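Glycosyl hydrolase family 26 (Bacteroides ovatus, PDB 4ZXO) is a family 26 beta-mannanase that probably hydrolyses the mannan backbone of galactomannan in this gut bacterium. Local coordinates at residues 201-213 and 222-236. Numbering follows the deposited sequence.
Sequences NNVLLAYSPGMES and RYPGDDIIDVLGTDV
The ring of Tyr207 receives Tyr223 over one face in a T-shaped pair, CD1 of Tyr223 standing 3.8 Å above the centre of the Tyr207 ring with the planes at 82°. The carbonyl oxygen of Arg222 lies at the edge of the Tyr207 ring, while CD of Pro224 and CD2 of Leu232 approach it obliquely. Tyr223 in turn has the backbone N of Gly225 over the rim of one face and OD1 of Asp226 in plane at its edge, bonded to the hydroxyl. A chi1 of 180°, which sets CG anti to the backbone N, carries the Tyr207 ring to residues 222-224, and its hydroxyl bonds to the carbonyl of Tyr219 in helix 216-219. Replacing Tyr207 by alanine is likely to leave the CD1 edge of Tyr223 without the ring face it packs on and that carbonyl without its phenolic partner.

Strands 203-207 and 231-235 are parallel neighbours in the TIM barrel, joined through helix 216-219 as a beta-alpha-beta unit. Tyr207 N donates to Val231 O at 3.0 Å, and Gly233 N to Tyr207 O at 2.6 Å. Just ahead of Val231, Asp230 OD2 accepts Leu205 N on its anti lone pair (2.9 Å), while Leu205 O accepts both Asp230 N and Val231 N. Beyond strand 203-207, Thr234 OG1 (2.9 Å) and Asp235 N (3.1 Å) reach Pro209 O from opposite faces of its carbonyl plane.

Asp235, salt-bridged to Arg162 and bonded to Thr269, ties this pair to the strands flanking it. Two-donor carbonyls at Leu205 and Pro209 thus flank the regular bonds made by Tyr207, and the aromatic pair probably holds the segment before strand 231-235 against strand 203-207.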
ATOM      1  N   ASN A 201       4.604 -17.495   0.595  1.00 17.57           N
ATOM      2  CA  ASN A 201       5.603 -17.139   1.588  1.00 17.44           C
ATOM      3  C   ASN A 201       6.339 -15.861   1.267  1.00 14.99           C
ATOM      4  O   ASN A 201       7.327 -15.517   1.904  1.00 16.40           O
ATOM      5  CB  ASN A 201       6.587 -18.308   1.742  1.00 21.13           C
ATOM      6  CG  ASN A 201       5.904 -19.549   2.189  1.00 24.92           C
ATOM      7  OD1 ASN A 201       4.863 -19.498   2.865  1.00 27.15           O
ATOM      8  ND2 ASN A 201       6.460 -20.689   1.818  1.00 26.32           N
ATOM      9  N   ASN A 202       5.834 -15.151   0.266  1.00 12.15           N
ATOM     10  CA  ASN A 202       6.429 -13.888  -0.161  1.00 11.17           C
ATOM     11  C   ASN A 202       5.542 -12.688   0.160  1.00 10.88           C
ATOM     12  O   ASN A 202       5.645 -11.659  -0.509  1.00 12.24           O
ATOM     13  CB  ASN A 202       6.726 -13.924  -1.681  1.00 11.08           C
ATOM     14  CG  ASN A 202       5.504 -14.226  -2.532  1.00 13.22           C
ATOM     15  OD1 ASN A 202       4.616 -15.009  -2.156  1.00 15.89           O
ATOM     16  ND2 ASN A 202       5.450 -13.601  -3.704  1.00 13.02           N
ATOM     17  N   VAL A 203       4.711 -12.766   1.202  1.00 11.06           N
ATOM     18  CA  VAL A 203       3.869 -11.647   1.549  0.50 11.30           C
ATOM     19  C   VAL A 203       4.104 -11.127   2.966  1.00 10.96           C
ATOM     20  O   VAL A 203       4.211 -11.915   3.907  1.00 12.22           O
ATOM     21  CB  VAL A 203       2.400 -12.039   1.375  0.50 11.83           C
ATOM     22  CG1 VAL A 203       1.492 -10.873   1.680  0.50 10.94           C
ATOM     23  CG2 VAL A 203       2.187 -12.456  -0.041  0.50 13.13           C
ATOM     24  N   LEU A 204       4.170  -9.808   3.078  1.00 10.26           N
ATOM     25  CA  LEU A 204       4.071  -9.094   4.352  1.00 10.22           C
ATOM     26  C   LEU A 204       2.702  -8.438   4.356  1.00  9.42           C
ATOM     27  O   LEU A 204       2.325  -7.856   3.353  1.00 11.32           O
ATOM     28  CB  LEU A 204       5.134  -8.012   4.488  1.00 10.92           C
ATOM     29  CG  LEU A 204       6.548  -8.611   4.417  1.00 12.59           C
ATOM     30  CD1 LEU A 204       7.576  -7.514   4.485  1.00 13.49           C
ATOM     31  CD2 LEU A 204       6.751  -9.609   5.553  1.00 13.63           C
ATOM     32  N   LEU A 205       1.986  -8.478   5.463  1.00  8.66           N
ATOM     33  CA  LEU A 205       0.635  -7.887   5.491  1.00  7.47           C
ATOM     34  C   LEU A 205       0.621  -6.526   6.157  1.00  7.37           C
ATOM     35  O   LEU A 205       1.182  -6.363   7.242  1.00  8.25           O
ATOM     36  CB  LEU A 205      -0.339  -8.843   6.244  1.00  8.51           C
ATOM     37  CG  LEU A 205      -0.583 -10.143   5.492  1.00  9.70           C
ATOM     38  CD1 LEU A 205      -1.501 -11.054   6.331  1.00 10.78           C
ATOM     39  CD2 LEU A 205      -1.169  -9.919   4.068  1.00 10.75           C
ATOM     40  N   ALA A 206      -0.041  -5.541   5.552  1.00  6.76           N
ATOM     41  CA  ALA A 206      -0.087  -4.189   6.123  1.00  5.87           C
ATOM     42  C   ALA A 206      -1.531  -3.823   6.479  1.00  6.30           C
ATOM     43  O   ALA A 206      -2.473  -4.030   5.674  1.00  7.67           O
ATOM     44  CB  ALA A 206       0.479  -3.135   5.111  1.00  6.55           C
ATOM     45  N   TYR A 207      -1.658  -3.251   7.660  1.00  5.62           N
ATOM     46  CA  TYR A 207      -2.901  -2.769   8.231  1.00  6.52           C
ATOM     47  C   TYR A 207      -2.980  -1.276   7.993  1.00  7.75           C
ATOM     48  O   TYR A 207      -1.972  -0.586   8.206  1.00  9.39           O
ATOM     49  CB  TYR A 207      -2.859  -3.101   9.719  1.00  7.50           C
ATOM     50  CG  TYR A 207      -3.999  -2.730  10.625  1.00  7.33           C
ATOM     51  CD1 TYR A 207      -5.178  -3.493  10.646  1.00  8.65           C
ATOM     52  CD2 TYR A 207      -3.849  -1.693  11.572  1.00  7.75           C
ATOM     53  CE1 TYR A 207      -6.202  -3.211  11.554  1.00  8.16           C
ATOM     54  CE2 TYR A 207      -4.858  -1.390  12.477  1.00  8.84           C
ATOM     55  CZ  TYR A 207      -6.029  -2.188  12.495  1.00  7.75           C
ATOM     56  OH  TYR A 207      -7.070  -1.945  13.353  1.00  9.17           O
ATOM     57  N   SER A 208      -4.115  -0.734   7.521  1.00  6.79           N
ATOM     58  CA  SER A 208      -4.071   0.675   7.045  1.00  5.92           C
ATOM     59  C   SER A 208      -5.406   1.430   7.119  1.00  6.47           C
ATOM     60  O   SER A 208      -5.975   1.836   6.098  1.00  7.71           O
ATOM     61  CB  SER A 208      -3.498   0.726   5.593  1.00  7.77           C
ATOM     62  OG  SER A 208      -4.289   0.024   4.641  1.00  8.41           O
ATOM     63  N   PRO A 209      -5.899   1.652   8.324  1.00  7.21           N
ATOM     64  CA  PRO A 209      -7.073   2.514   8.486  1.00  7.70           C
ATOM     65  C   PRO A 209      -6.706   3.973   8.229  1.00  8.62           C
ATOM     66  O   PRO A 209      -5.517   4.318   8.156  1.00  9.25           O
ATOM     67  CB  PRO A 209      -7.458   2.313   9.967  1.00  8.02           C
ATOM     68  CG  PRO A 209      -6.123   2.139  10.623  1.00  7.82           C
ATOM     69  CD  PRO A 209      -5.345   1.215   9.625  1.00  6.92           C
ATOM     70  N   GLY A 210      -7.720   4.795   8.026  1.00  9.50           N
ATOM     71  CA  GLY A 210      -7.527   6.213   7.824  1.00  8.91           C
ATOM     72  C   GLY A 210      -7.349   6.991   9.127  1.00 10.26           C
ATOM     73  O   GLY A 210      -6.799   6.476  10.114  1.00 10.75           O
ATOM     74  N   MET A 211      -7.817   8.246   9.142  1.00 10.58           N
ATOM     75  CA  MET A 211      -7.585   9.130  10.290  1.00 11.07           C
ATOM     76  C   MET A 211      -8.742   9.204  11.300  1.00 11.32           C
ATOM     77  O   MET A 211      -8.729  10.060  12.175  1.00 11.71           O
ATOM     78  CB  MET A 211      -7.229  10.559   9.815  1.00 12.78           C
ATOM     79  CG  MET A 211      -8.133  11.139   8.728  1.00 15.72           C
ATOM     80  SD  MET A 211      -9.803  11.259   9.203  1.00 19.40           S
ATOM     81  CE  MET A 211      -9.837  12.557  10.448  1.00 18.65           C
ATOM     82  N   GLU A 212      -9.709   8.288  11.236  1.00 10.70           N
ATOM     83  CA  GLU A 212     -10.846   8.379  12.150  1.00  9.91           C
ATOM     84  C   GLU A 212     -10.405   8.160  13.575  1.00 10.44           C
ATOM     85  O   GLU A 212     -10.962   8.773  14.497  1.00 12.64           O
ATOM     86  CB  GLU A 212     -11.930   7.339  11.793  1.00  9.52           C
ATOM     87  CG  GLU A 212     -12.624   7.628  10.460  1.00  9.43           C
ATOM     88  CD  GLU A 212     -11.804   7.273   9.227  1.00 11.25           C
ATOM     89  OE1 GLU A 212     -10.887   6.429   9.286  1.00 11.12           O
ATOM     90  OE2 GLU A 212     -12.058   7.887   8.171  1.00 14.79           O
ATOM     91  N   SER A 213      -9.446   7.249  13.771  1.00 10.79           N
ATOM     92  CA  SER A 213      -8.988   6.927  15.114  1.00 10.56           C
ATOM     93  C   SER A 213      -8.261   8.111  15.725  1.00 11.29           C
ATOM     94  O   SER A 213      -7.398   8.696  15.094  1.00 11.89           O
ATOM     95  CB  SER A 213      -8.020   5.736  15.085  1.00 12.20           C
ATOM     96  OG  SER A 213      -8.630   4.590  14.509  1.00 12.87           O
ATOM     97  N   ARG A 222      -9.805  -2.894  15.714  1.00  9.30           N
ATOM     98  CA  ARG A 222     -10.092  -3.976  14.769  1.00 10.27           C
ATOM     99  C   ARG A 222      -8.820  -4.685  14.256  1.00  9.92           C
ATOM    100  O   ARG A 222      -8.805  -5.290  13.134  1.00  9.87           O
ATOM    101  CB  ARG A 222     -10.913  -3.421  13.589  1.00 10.57           C
ATOM    102  CG  ARG A 222     -12.278  -3.003  14.046  1.00 12.50           C
ATOM    103  CD  ARG A 222     -13.249  -2.613  12.948  1.00 10.98           C
ATOM    104  NE  ARG A 222     -14.540  -2.432  13.631  1.00 12.11           N
ATOM    105  CZ  ARG A 222     -15.728  -2.666  13.079  1.00 11.18           C
ATOM    106  NH1 ARG A 222     -15.813  -3.066  11.797  1.00 10.44           N
ATOM    107  NH2 ARG A 222     -16.843  -2.521  13.825  1.00 12.44           N
ATOM    108  N   TYR A 223      -7.766  -4.594  15.044  1.00  9.46           N
ATOM    109  CA  TYR A 223      -6.482  -5.181  14.681  1.00  9.38           C
ATOM    110  C   TYR A 223      -6.515  -6.696  14.863  1.00 10.11           C
ATOM    111  O   TYR A 223      -6.824  -7.172  15.971  1.00 10.52           O
ATOM    112  CB  TYR A 223      -5.408  -4.567  15.584  1.00 10.59           C
ATOM    113  CG  TYR A 223      -3.997  -5.000  15.336  1.00  9.94           C
ATOM    114  CD1 TYR A 223      -3.287  -4.612  14.218  1.00 10.48           C
ATOM    115  CD2 TYR A 223      -3.318  -5.723  16.301  1.00 10.71           C
ATOM    116  CE1 TYR A 223      -2.014  -5.005  14.019  1.00 11.08           C
ATOM    117  CE2 TYR A 223      -1.981  -6.087  16.138  1.00 11.16           C
ATOM    118  CZ  TYR A 223      -1.337  -5.720  14.992  1.00 11.71           C
ATOM    119  OH  TYR A 223      -0.008  -6.092  14.865  1.00 14.16           O
ATOM    120  N   PRO A 224      -6.157  -7.452  13.792  1.00 10.28           N
ATOM    121  CA  PRO A 224      -6.307  -8.911  13.867  1.00 10.73           C
ATOM    122  C   PRO A 224      -5.134  -9.607  14.577  1.00 12.05           C
ATOM    123  O   PRO A 224      -5.184 -10.812  14.779  1.00 16.23           O
ATOM    124  CB  PRO A 224      -6.392  -9.327  12.393  1.00 10.37           C
ATOM    125  CG  PRO A 224      -5.483  -8.266  11.686  1.00  9.22           C
ATOM    126  CD  PRO A 224      -5.830  -6.977  12.422  1.00  9.51           C
ATOM    127  N   GLY A 225      -4.102  -8.879  14.964  1.00 11.00           N
ATOM    128  CA  GLY A 225      -3.073  -9.478  15.788  1.00 11.05           C
ATOM    129  C   GLY A 225      -1.659  -9.460  15.221  1.00 11.70           C
ATOM    130  O   GLY A 225      -1.436  -9.388  13.998  1.00 11.95           O
ATOM    131  N   ASP A 226      -0.707  -9.503  16.147  1.00 11.75           N
ATOM    132  CA  ASP A 226       0.705  -9.423  15.803  1.00 13.31           C
ATOM    133  C   ASP A 226       1.192 -10.586  14.973  1.00 14.14           C
ATOM    134  O   ASP A 226       2.249 -10.499  14.307  1.00 15.03           O
ATOM    135  CB  ASP A 226       1.546  -9.334  17.075  1.00 14.92           C
ATOM    136  CG  ASP A 226       1.387  -8.019  17.770  1.00 17.12           C
ATOM    137  OD1 ASP A 226       1.022  -7.006  17.149  1.00 16.96           O
ATOM    138  OD2 ASP A 226       1.699  -7.973  18.964  1.00 19.26           O
ATOM    139  N   ASP A 227       0.486 -11.702  15.066  1.00 14.57           N
ATOM    140  CA  ASP A 227       0.861 -12.896  14.312  1.00 15.82           C
ATOM    141  C   ASP A 227       0.378 -12.846  12.836  1.00 14.72           C
ATOM    142  O   ASP A 227       0.703 -13.729  12.020  1.00 16.77           O
ATOM    143  CB  ASP A 227       0.269 -14.131  15.010  1.00 19.49           C
ATOM    144  CG  ASP A 227      -1.260 -14.079  15.107  1.00 24.18           C
ATOM    145  OD1 ASP A 227      -1.859 -12.986  15.304  1.00 25.57           O
ATOM    146  OD2 ASP A 227      -1.865 -15.163  14.994  1.00 28.11           O
ATOM    147  N   ILE A 228      -0.420 -11.831  12.507  1.00 12.88           N
ATOM    148  CA  ILE A 228      -0.943 -11.674  11.149  1.00 12.96           C
ATOM    149  C   ILE A 228      -0.319 -10.453  10.480  1.00 10.89           C
ATOM    150  O   ILE A 228       0.109 -10.522   9.325  1.00 11.63           O
ATOM    151  CB  ILE A 228      -2.500 -11.559  11.184  1.00 14.00           C
ATOM    152  CG1 ILE A 228      -3.083 -12.925  11.585  1.00 17.03           C
ATOM    153  CG2 ILE A 228      -3.049 -11.120   9.842  1.00 15.96           C
ATOM    154  CD1 ILE A 228      -4.558 -12.903  11.845  1.00 19.37           C
ATOM    155  N   ILE A 229      -0.283  -9.329  11.197  1.00  9.99           N
ATOM    156  CA  ILE A 229       0.118  -8.054  10.598  1.00  9.16           C
ATOM    157  C   ILE A 229       1.624  -7.876  10.732  1.00  9.23           C
ATOM    158  O   ILE A 229       2.207  -8.162  11.773  1.00 10.93           O
ATOM    159  CB  ILE A 229      -0.605  -6.868  11.262  1.00  8.31           C
ATOM    160  CG1 ILE A 229      -2.147  -6.982  11.043  1.00  9.24           C
ATOM    161  CG2 ILE A 229      -0.070  -5.532  10.688  1.00  9.30           C
ATOM    162  CD1 ILE A 229      -2.562  -7.002   9.512  1.00 10.68           C
ATOM    163  N   ASP A 230       2.245  -7.410   9.661  1.00  8.46           N
ATOM    164  CA  ASP A 230       3.688  -7.097   9.650  1.00  9.72           C
ATOM    165  C   ASP A 230       4.000  -5.599   9.617  1.00 10.53           C
ATOM    166  O   ASP A 230       5.066  -5.193  10.086  1.00 11.20           O
ATOM    167  CB  ASP A 230       4.350  -7.753   8.433  1.00  9.78           C
ATOM    168  CG  ASP A 230       4.155  -9.214   8.445  1.00 10.90           C
ATOM    169  OD1 ASP A 230       4.645  -9.852   9.390  1.00 12.59           O
ATOM    170  OD2 ASP A 230       3.488  -9.755   7.568  1.00 10.39           O
ATOM    171  N   VAL A 231       3.101  -4.787   9.044  1.00  9.61           N
ATOM    172  CA  VAL A 231       3.375  -3.350   8.858  1.00  7.89           C
ATOM    173  C   VAL A 231       2.163  -2.570   9.328  1.00  7.24           C
ATOM    174  O   VAL A 231       1.034  -2.886   8.919  1.00  7.86           O
ATOM    175  CB  VAL A 231       3.630  -3.009   7.380  1.00  9.26           C
ATOM    176  CG1 VAL A 231       3.800  -1.466   7.192  1.00 10.69           C
ATOM    177  CG2 VAL A 231       4.824  -3.837   6.842  1.00  9.82           C
ATOM    178  N   LEU A 232       2.370  -1.573  10.172  1.00  7.40           N
ATOM    179  CA  LEU A 232       1.278  -0.697  10.628  1.00  7.59           C
ATOM    180  C   LEU A 232       1.247   0.553   9.738  1.00  8.48           C
ATOM    181  O   LEU A 232       2.222   1.315   9.704  1.00 10.27           O
ATOM    182  CB  LEU A 232       1.464  -0.300  12.105  1.00  7.97           C
ATOM    183  CG  LEU A 232       1.446  -1.488  13.057  1.00  9.71           C
ATOM    184  CD1 LEU A 232       1.704  -0.977  14.511  1.00  9.88           C
ATOM    185  CD2 LEU A 232       0.145  -2.311  12.940  1.00  9.87           C
ATOM    186  N   GLY A 233       0.149   0.757   9.025  1.00  7.90           N
ATOM    187  CA  GLY A 233       0.059   1.899   8.132  1.00  6.67           C
ATOM    188  C   GLY A 233      -1.132   2.780   8.432  1.00  6.40           C
ATOM    189  O   GLY A 233      -1.958   2.520   9.337  1.00  6.60           O
ATOM    190  N   THR A 234      -1.231   3.841   7.648  1.00  6.84           N
ATOM    191  CA  THR A 234      -2.423   4.697   7.710  1.00  6.55           C
ATOM    192  C   THR A 234      -2.555   5.389   6.346  1.00  6.31           C
ATOM    193  O   THR A 234      -1.550   5.569   5.625  1.00  7.28           O
ATOM    194  CB  THR A 234      -2.342   5.727   8.858  1.00  8.12           C
ATOM    195  OG1 THR A 234      -3.607   6.391   8.996  1.00  8.20           O
ATOM    196  CG2 THR A 234      -1.267   6.783   8.542  1.00  9.18           C
ATOM    197  N   ASP A 235      -3.792   5.696   5.973  1.00  7.40           N
ATOM    198  CA  ASP A 235      -4.091   6.435   4.751  1.00  6.60           C
ATOM    199  C   ASP A 235      -4.657   7.801   5.135  1.00  7.40           C
ATOM    200  O   ASP A 235      -5.764   7.875   5.701  1.00  9.21           O
ATOM    201  CB  ASP A 235      -5.144   5.697   3.876  1.00  6.30           C
ATOM    202  CG  ASP A 235      -4.659   4.382   3.311  1.00  7.49           C
ATOM    203  OD1 ASP A 235      -3.500   3.973   3.584  1.00  8.06           O
ATOM    204  OD2 ASP A 235      -5.485   3.756   2.578  1.00  7.08           O
ATOM    205  N   VAL A 236      -3.946   8.881   4.826  1.00  7.98           N
ATOM    206  CA  VAL A 236      -4.389  10.218   5.208  1.00  8.50           C
ATOM    207  C   VAL A 236      -4.075  11.164   4.064  1.00  9.16           C
ATOM    208  O   VAL A 236      -2.898  11.300   3.697  1.00  9.08           O
ATOM    209  CB  VAL A 236      -3.681  10.747   6.522  1.00  8.93           C
ATOM    210  CG1 VAL A 236      -4.209  12.137   6.877  1.00  9.73           C
ATOM    211  CG2 VAL A 236      -3.807   9.740   7.687  1.00 11.52           C
TER